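Local coordinates for surface presentation of antigens protein SpaS (Salmonella typhimurium, PDB 3C01) that belongs to the type III secretion exporter family and serves the secretory pathway that presents the determinants Salmonella needs to enter mammalian cells, at residues F54-R59 / S64-D69; G7-P12 / I17-V22. All blocks are in the same frame, centred on the assembly; numbering follows the deposited sequence.

Interaction 1 (F54-R59 / S64-D69)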
# COMPACT_ATOMS: atom_id res chain seq x y z
N PHE B 54 9.11 -5.40 0.82
CA PHE B 54 9.96 -5.31 -0.38
C PHE B 54 10.81 -6.57 -0.54
O PHE B 54 10.94 -7.11 -1.62
CB PHE B 54 10.88 -4.10 -0.34
CG PHE B 54 11.74 -3.98 -1.55
CD1 PHE B 54 11.18 -3.68 -2.79
CD2 PHE B 54 13.10 -4.24 -1.48
CE1 PHE B 54 11.98 -3.62 -3.94
CE2 PHE B 54 13.89 -4.17 -2.63
CZ PHE B 54 13.33 -3.85 -3.86
N LYS B 55 11.36 -7.06 0.57
CA LYS B 55 12.28 -8.18 0.53
C LYS B 55 11.54 -9.48 0.32
O LYS B 55 11.94 -10.27 -0.48
CB LYS B 55 13.08 -8.22 1.83
CG LYS B 55 14.33 -9.05 1.75
CD LYS B 55 14.56 -9.93 3.02
CE LYS B 55 14.40 -9.16 4.34
NZ LYS B 55 15.11 -9.90 5.48
N THR B 56 10.41 -9.65 0.98
CA THR B 56 9.69 -10.94 0.99
C THR B 56 8.72 -11.12 -0.19
O THR B 56 8.61 -12.20 -0.71
CB THR B 56 8.93 -11.14 2.33
OG1 THR B 56 8.07 -10.00 2.59
CG2 THR B 56 9.93 -11.28 3.48
N HIS B 57 8.04 -10.05 -0.61
CA HIS B 57 6.98 -10.14 -1.61
C HIS B 57 7.36 -9.53 -2.97
O HIS B 57 8.37 -8.88 -3.11
CB HIS B 57 5.75 -9.42 -1.08
CG HIS B 57 5.11 -10.09 0.08
ND1 HIS B 57 5.71 -10.18 1.32
CD2 HIS B 57 3.89 -10.67 0.21
CE1 HIS B 57 4.91 -10.84 2.14
NE2 HIS B 57 3.79 -11.13 1.50
N ARG B 58 6.50 -9.75 -3.96
CA ARG B 58 6.58 -9.17 -5.30
C ARG B 58 5.18 -8.70 -5.73
O ARG B 58 4.13 -9.10 -5.15
CB ARG B 58 7.03 -10.24 -6.33
CG ARG B 58 8.48 -10.77 -6.14
CD ARG B 58 9.43 -9.59 -5.99
NE ARG B 58 10.82 -9.99 -5.91
CZ ARG B 58 11.57 -10.00 -4.80
NH1 ARG B 58 12.82 -10.39 -4.89
NH2 ARG B 58 11.10 -9.66 -3.61
N ARG B 59 5.16 -7.86 -6.77
CA ARG B 59 3.93 -7.33 -7.30
C ARG B 59 2.93 -8.46 -7.50
O ARG B 59 3.26 -9.48 -8.06
CB ARG B 59 4.18 -6.59 -8.62
CG ARG B 59 3.03 -5.64 -8.99
CD ARG B 59 3.28 -4.82 -10.26
NE ARG B 59 4.46 -3.99 -10.15
CZ ARG B 59 5.67 -4.35 -10.54
NH1 ARG B 59 5.88 -5.54 -11.07
NH2 ARG B 59 6.70 -3.52 -10.37
N SER B 64 1.81 -12.90 2.65
CA SER B 64 2.07 -14.22 3.20
C SER B 64 1.93 -14.22 4.71
O SER B 64 1.92 -13.16 5.34
CB SER B 64 3.49 -14.62 2.84
OG SER B 64 4.36 -13.66 3.41
N LEU B 65 1.88 -15.41 5.29
CA LEU B 65 1.59 -15.57 6.71
C LEU B 65 2.66 -14.91 7.60
O LEU B 65 2.38 -14.49 8.70
CB LEU B 65 1.45 -17.07 7.06
CG LEU B 65 0.18 -17.80 6.56
CD1 LEU B 65 -0.25 -17.31 5.14
CD2 LEU B 65 0.39 -19.33 6.59
N GLU B 66 3.87 -14.81 7.10
CA GLU B 66 4.95 -14.09 7.77
C GLU B 66 4.52 -12.67 8.15
O GLU B 66 4.69 -12.25 9.28
CB GLU B 66 6.08 -14.01 6.76
CG GLU B 66 7.47 -13.57 7.20
CD GLU B 66 8.48 -13.75 6.01
OE1 GLU B 66 8.08 -13.44 4.83
OE2 GLU B 66 9.63 -14.22 6.23
N GLU B 67 3.95 -11.94 7.20
CA GLU B 67 3.66 -10.53 7.39
C GLU B 67 2.20 -10.17 7.53
O GLU B 67 1.87 -9.00 7.74
CB GLU B 67 4.23 -9.71 6.23
CG GLU B 67 5.34 -8.73 6.63
CD GLU B 67 6.68 -9.09 6.05
OE1 GLU B 67 6.80 -10.15 5.38
OE2 GLU B 67 7.62 -8.31 6.27
N ILE B 68 1.33 -11.17 7.42
CA ILE B 68 -0.10 -10.93 7.38
C ILE B 68 -0.59 -10.21 8.63
O ILE B 68 -1.40 -9.28 8.52
CB ILE B 68 -0.91 -12.27 7.15
CG1 ILE B 68 -2.40 -11.98 6.93
CG2 ILE B 68 -0.79 -13.21 8.32
CD1 ILE B 68 -2.72 -11.08 5.75
N ASP B 69 -0.13 -10.62 9.82
CA ASP B 69 -0.67 -10.03 11.05
C ASP B 69 -0.30 -8.56 11.18
O ASP B 69 -1.12 -7.75 11.65
CB ASP B 69 -0.22 -10.81 12.30
CG ASP B 69 -0.73 -12.26 12.30
OD1 ASP B 69 -1.86 -12.51 11.79
OD2 ASP B 69 -0.02 -13.16 12.81
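The loop between helix 47-56 and helix 65-84 is pinned by the imidazole of H57, which meets S64 just ahead of the second helix. S64 N donates to H57 NE2 at 2.9 Å in the plane of the ring, with an N-H...N angle of 162°. The other ring nitrogen, H57 ND1, donates to T56 OG1 at 2.7 Å, also nearly in plane, so the ring is held at both nitrogens and cannot easily flip; this pattern is consistent with a neutral imidazole carrying its proton on ND1. Histidine suits such a post, since one flat side chain both gives and accepts. H57 is the first residue to leave the helical path, and R58 folds back on this end: its NH2 donates above both carbonyl planes, reaching K55 O in the last turn of the helix and H57 O just beyond it. S64 O, just ahead of helix 65-84, accepts E67 N at 3.0 Å as the chain enters the helix. E67 OE1 lies 3.1 Å from T56 OG1, a hydroxyl that also has S52 O within reach, while E67 OE2 is bonded to S52 OG; chi2 of 113° bends the carboxylate back toward these hydroxyls. The methyl T56 CG2 faces the carboxylate of the solvent-exposed E66.

Interaction 2 (G7-P12 / I17-V22)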
# COMPACT_ATOMS: atom_id res chain seq x y z
N GLY B 7 2.04 -1.14 -2.32
CA GLY B 7 0.62 -0.84 -2.24
C GLY B 7 -0.11 -2.07 -1.74
O GLY B 7 0.27 -3.18 -2.11
N ILE B 8 -1.12 -1.86 -0.88
CA ILE B 8 -1.94 -2.94 -0.35
C ILE B 8 -3.36 -2.80 -0.85
O ILE B 8 -4.00 -1.77 -0.62
CB ILE B 8 -1.98 -2.91 1.20
CG1 ILE B 8 -0.56 -3.02 1.81
CG2 ILE B 8 -2.96 -4.00 1.74
CD1 ILE B 8 0.20 -4.30 1.49
N TYR B 9 -3.84 -3.84 -1.52
CA TYR B 9 -5.24 -3.94 -1.93
C TYR B 9 -5.91 -4.83 -0.90
O TYR B 9 -5.39 -5.92 -0.58
CB TYR B 9 -5.32 -4.55 -3.33
CG TYR B 9 -6.67 -5.05 -3.80
CD1 TYR B 9 -7.19 -6.27 -3.34
CD2 TYR B 9 -7.40 -4.36 -4.77
CE1 TYR B 9 -8.42 -6.75 -3.80
CE2 TYR B 9 -8.63 -4.84 -5.23
CZ TYR B 9 -9.13 -6.03 -4.74
OH TYR B 9 -10.33 -6.51 -5.18
N PHE B 10 -7.05 -4.38 -0.38
CA PHE B 10 -7.84 -5.20 0.54
C PHE B 10 -9.33 -4.92 0.34
O PHE B 10 -9.81 -3.84 0.66
CB PHE B 10 -7.43 -4.88 1.97
CG PHE B 10 -8.05 -5.77 3.01
CD1 PHE B 10 -7.98 -7.14 2.89
CD2 PHE B 10 -8.66 -5.22 4.14
CE1 PHE B 10 -8.53 -7.98 3.88
CE2 PHE B 10 -9.22 -6.04 5.12
CZ PHE B 10 -9.15 -7.43 5.00
N LYS B 11 -10.05 -5.89 -0.22
CA LYS B 11 -11.51 -5.81 -0.31
C LYS B 11 -12.08 -7.14 0.11
O LYS B 11 -12.19 -8.05 -0.71
CB LYS B 11 -11.97 -5.46 -1.73
CG LYS B 11 -11.22 -4.28 -2.32
CD LYS B 11 -11.85 -3.66 -3.55
CE LYS B 11 -11.32 -2.25 -3.75
NZ LYS B 11 -11.04 -1.90 -5.18
N PRO B 12 -12.44 -7.27 1.41
CA PRO B 12 -12.97 -8.55 1.92
C PRO B 12 -14.28 -9.02 1.29
O PRO B 12 -14.58 -10.20 1.38
CB PRO B 12 -13.16 -8.31 3.43
CG PRO B 12 -12.58 -7.02 3.73
CD PRO B 12 -12.38 -6.24 2.45
N ILE B 17 -7.93 -12.22 1.79
CA ILE B 17 -6.54 -11.86 2.09
C ILE B 17 -6.09 -10.62 1.29
O ILE B 17 -6.50 -10.42 0.14
CB ILE B 17 -5.62 -13.06 1.79
CG1 ILE B 17 -6.10 -14.30 2.57
CG2 ILE B 17 -4.18 -12.71 2.10
CD1 ILE B 17 -5.62 -15.65 1.99
N PRO B 18 -5.29 -9.75 1.89
CA PRO B 18 -4.82 -8.58 1.12
C PRO B 18 -3.78 -8.91 0.07
O PRO B 18 -3.23 -9.97 0.09
CB PRO B 18 -4.24 -7.66 2.16
CG PRO B 18 -4.41 -8.37 3.52
CD PRO B 18 -4.88 -9.72 3.31
N MET B 19 -3.54 -7.99 -0.85
CA MET B 19 -2.64 -8.23 -1.96
C MET B 19 -1.70 -7.04 -2.18
O MET B 19 -2.02 -5.91 -1.87
CB MET B 19 -3.48 -8.44 -3.20
CG MET B 19 -2.73 -8.49 -4.48
SD MET B 19 -3.84 -8.79 -5.90
CE MET B 19 -3.95 -7.11 -6.56
N ILE B 20 -0.53 -7.33 -2.72
CA ILE B 20 0.43 -6.34 -3.10
C ILE B 20 0.00 -5.76 -4.44
O ILE B 20 0.21 -6.42 -5.48
CB ILE B 20 1.82 -6.91 -3.28
CG1 ILE B 20 2.30 -7.71 -2.03
CG2 ILE B 20 2.76 -5.81 -3.58
CD1 ILE B 20 2.38 -6.93 -0.73
N SER B 21 -0.60 -4.56 -4.41
CA SER B 21 -1.14 -3.93 -5.58
C SER B 21 -0.12 -3.14 -6.36
O SER B 21 -0.26 -2.97 -7.55
CB SER B 21 -2.29 -2.99 -5.16
OG SER B 21 -1.94 -2.17 -4.05
N VAL B 22 0.87 -2.58 -5.66
CA VAL B 22 1.84 -1.66 -6.23
C VAL B 22 3.20 -2.07 -5.69
O VAL B 22 3.31 -2.41 -4.51
CB VAL B 22 1.56 -0.25 -5.77
CG1 VAL B 22 2.67 0.71 -6.23
CG2 VAL B 22 0.19 0.18 -6.25
O HOH W 1 -8.60 -8.45 -0.06
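An antiparallel beta hairpin joins strands 4-9 and 19-25 here, its backbones paired near the loop end of the hairpin by Y9 and M19. They form a hydrogen-bonded pair: Y9 N to M19 O and M19 N to Y9 O are both 2.8 Å. I8 and I20 make the next, non-hydrogen-bonded pair, and their CD1 atoms touch at 4.1 Å. Beyond them G7 is gripped by two successive residues, through S21 N to G7 O and G7 N to V22 O; the extra residue is consistent with a beta bulge, and glycine, lacking a side chain, leaves room for S21 OG and V22 CB close by.

The two faces differ. M19 CB meets Y9 CD1 at 4.3 Å, and M19, with CG anti to its own N (chi1 171°) and the chain extended through chi2, carries SD to 5.4 Å from the Y9 ring centroid, an oblique Met-aromatic contact. On the isoleucine face, I8 CG2 packs on P18 CB at 3.9 Å, and the F10 ring lies alongside the P18 ring, with CD1 3.8 Å from CG. L72 and L75 of helix 65-84 pack on P18, and L75 also on F10. Past the strands, a water bridges K11 N and I17 O. G7 and I8 pair antiparallel with a strand of another protein chain, where S21 OG also finds its partner, so this is a two-stranded hairpin extended into an intermolecular sheet.

Along the chain interaction 2 comes first and closes before interaction 1 opens, yet in space their centres lie only 11 Å apart and they touch directly. The bridge is I20 and P18 of strand 19-25 and its lead-in: H57 CB packs on I20 CG1 at 4.0 Å, and I68 CD1 reaches P18 CD at 3.5 Å. The backbone between helices 47-56 and 65-84 also bonds to this strand, Y60 and D61 to I20 and V63 to P18. The inter-helix loop of 54-59 and 64-69 is thus laid along the hairpin of 7-12 and 17-22, tying both helices to the sheet in this cytoplasmic part of the exporter.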